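CSP3 (Bacillus subtilis, PDB 5FIG) probably stores Cu(I) ions in the cytosol, binding many of them inside a four-helix bundle and so protecting the cell against copper toxicity. Local coordinates at residues B[3-6]-B[7-11]. Sequence-based numbering, arbitrary orientation.
Sequences QYSE and ACIEA
Glu6 O is gripped twice: Glu10 N donates to it at 3.0 Å, tilted from the carbonyl plane, and a water donates at 2.9 Å. The same water reaches Glu10 OE1 with a weak second bond, made possible by the bend of the Glu10 chain at chi2 (62°), which brings its carboxylate back along the helix. Glu6 is stretched out instead, and the two carboxylates stay apart, Glu6 OE2 lying 6.5 Å from Glu10 OE1. One residue earlier, Ile9 N points almost straight at Ser5 O, with an N-H...O angle of 174° and a length of 2.9 Å. These i to i+4 bonds open the first turn of helix 6-27, one of the four helices of the bundle. A second water splices the preceding loop onto that turn, donating to Tyr4 O and accepting from Cys8 N. On the buried side Ile9 lies alongside Ser5: CG1, set anti to its own carbonyl carbon (chi1 -70°), passes 3.3 Å from Ser5 O and carries CD1 to within 3.5 Å of Ser5 OG. Replacing Ile9 with an alanine would probably leave a gap beside Ser5 and strip Met56 and Gln57 of helix 36-57 of a packing partner. Cys8 turns to Cys103 and Met106 of helix 89-107, while also touching Met56.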
ATOM      1  N   GLN B   3       7.158  -7.208  21.313  1.00 32.36           N
ATOM      2  CA  GLN B   3       8.185  -7.077  22.320  1.00 33.04           C
ATOM      3  C   GLN B   3       9.400  -6.331  21.758  1.00 30.87           C
ATOM      4  O   GLN B   3       9.866  -5.379  22.385  1.00 32.44           O
ATOM      5  CB  GLN B   3       8.595  -8.452  22.852  1.00 35.59           C
ATOM      6  CG  GLN B   3       9.493  -8.401  24.096  1.00 38.50           C
ATOM      7  CD  GLN B   3      10.049  -9.772  24.460  1.00 40.85           C
ATOM      8  OE1 GLN B   3       9.944 -10.729  23.675  1.00 41.34           O
ATOM      9  NE2 GLN B   3      10.688  -9.867  25.607  1.00 43.14           N
ATOM     10  N   TYR B   4       9.898  -6.762  20.604  1.00 28.11           N
ATOM     11  CA  TYR B   4      11.087  -6.173  20.015  1.00 26.36           C
ATOM     12  C   TYR B   4      10.801  -5.123  18.940  1.00 23.71           C
ATOM     13  O   TYR B   4      11.696  -4.362  18.662  1.00 23.32           O
ATOM     14  CB  TYR B   4      12.011  -7.261  19.454  1.00 26.89           C
ATOM     15  CG  TYR B   4      12.432  -8.264  20.490  1.00 29.17           C
ATOM     16  CD1 TYR B   4      13.145  -7.857  21.652  1.00 30.61           C
ATOM     17  CD2 TYR B   4      12.084  -9.591  20.372  1.00 30.29           C
ATOM     18  CE1 TYR B   4      13.520  -8.770  22.663  1.00 33.05           C
ATOM     19  CE2 TYR B   4      12.461 -10.507  21.371  1.00 32.65           C
ATOM     20  CZ  TYR B   4      13.175 -10.095  22.496  1.00 33.92           C
ATOM     21  OH  TYR B   4      13.516 -11.018  23.431  1.00 36.84           O
ATOM     22  N   SER B   5       9.602  -5.035  18.365  1.00 21.73           N
ATOM     23  CA  SER B   5       9.376  -4.051  17.276  1.00 19.90           C
ATOM     24  C   SER B   5       8.591  -2.771  17.657  1.00 19.25           C
ATOM     25  O   SER B   5       8.486  -1.876  16.816  1.00 18.18           O
ATOM     26  CB  SER B   5       8.658  -4.752  16.147  1.00 19.27           C
ATOM     27  OG  SER B   5       7.483  -5.325  16.662  1.00 20.17           O
ATOM     28  N   GLU B   6       8.011  -2.689  18.859  1.00 20.59           N
ATOM     29  CA  GLU B   6       7.117  -1.557  19.183  1.00 20.56           C
ATOM     30  C   GLU B   6       7.724  -0.181  18.974  1.00 19.32           C
ATOM     31  O   GLU B   6       7.117   0.683  18.359  1.00 17.62           O
ATOM     32  CB  GLU B   6       6.547  -1.658  20.587  1.00 23.45           C
ATOM     33  CG  GLU B   6       5.600  -0.510  21.050  1.00 25.09           C
ATOM     34  CD  GLU B   6       4.803  -0.850  22.316  1.00 28.49           C
ATOM     35  OE1 GLU B   6       5.012  -1.899  22.970  1.00 31.88           O
ATOM     36  OE2 GLU B   6       3.925  -0.056  22.703  1.00 30.26           O
ATOM     37  N   ALA B   7       8.964   0.021  19.427  1.00 18.96           N
ATOM     38  CA  ALA B   7       9.620   1.305  19.192  1.00 18.52           C
ATOM     39  C   ALA B   7       9.844   1.675  17.717  1.00 16.63           C
ATOM     40  O   ALA B   7       9.709   2.852  17.274  1.00 15.89           O
ATOM     41  CB  ALA B   7      10.962   1.375  19.946  1.00 19.60           C
ATOM     42  N   CYS B   8      10.281   0.702  16.908  1.00 16.25           N
ATOM     43  CA  CYS B   8      10.537   0.949  15.523  1.00 15.14           C
ATOM     44  C   CYS B   8       9.204   1.233  14.803  1.00 14.01           C
ATOM     45  O   CYS B   8       9.119   2.126  13.946  1.00 12.97           O
ATOM     46  CB  CYS B   8      11.201  -0.256  14.850  1.00 15.66           C
ATOM     47  SG  CYS B   8      11.719   0.035  13.188  1.00 16.21           S
ATOM     48  N   ILE B   9       8.192   0.442  15.135  1.00 13.90           N
ATOM     49  CA  ILE B   9       6.830   0.714  14.641  1.00 13.63           C
ATOM     50  C   ILE B   9       6.427   2.141  14.911  1.00 13.89           C
ATOM     51  O   ILE B   9       5.921   2.831  14.045  1.00 13.39           O
ATOM     52  CB  ILE B   9       5.812  -0.311  15.160  1.00 14.07           C
ATOM     53  CG1 ILE B   9       6.072  -1.676  14.504  1.00 14.02           C
ATOM     54  CG2 ILE B   9       4.371   0.146  14.899  1.00 14.22           C
ATOM     55  CD1 ILE B   9       5.450  -2.853  15.232  1.00 15.14           C
ATOM     56  N   GLU B  10       6.597   2.578  16.141  1.00 15.10           N
ATOM     57  CA  GLU B  10       6.254   3.950  16.469  1.00 16.23           C
ATOM     58  C   GLU B  10       6.987   4.975  15.667  1.00 14.88           C
ATOM     59  O   GLU B  10       6.415   5.979  15.300  1.00 14.39           O
ATOM     60  CB  GLU B  10       6.532   4.209  17.938  1.00 18.85           C
ATOM     61  CG  GLU B  10       5.935   5.464  18.548  1.00 21.66           C
ATOM     62  CD  GLU B  10       4.427   5.492  18.525  1.00 24.33           C
ATOM     63  OE1 GLU B  10       3.797   4.486  18.102  1.00 26.80           O
ATOM     64  OE2 GLU B  10       3.841   6.484  19.001  1.00 29.39           O
ATOM     65  N   ALA B  11       8.282   4.770  15.505  1.00 14.21           N
ATOM     66  CA  ALA B  11       9.072   5.684  14.662  1.00 13.75           C
ATOM     67  C   ALA B  11       8.627   5.712  13.214  1.00 12.81           C
ATOM     68  O   ALA B  11       8.579   6.782  12.599  1.00 12.64           O
ATOM     69  CB  ALA B  11      10.528   5.358  14.746  1.00 13.90           C
TER
HETATM   70  O   HOH W   1      11.362  -1.620  18.392  1.00 20.20           O
HETATM   71  O   HOH W   2       4.260   1.216  18.554  1.00 18.15           O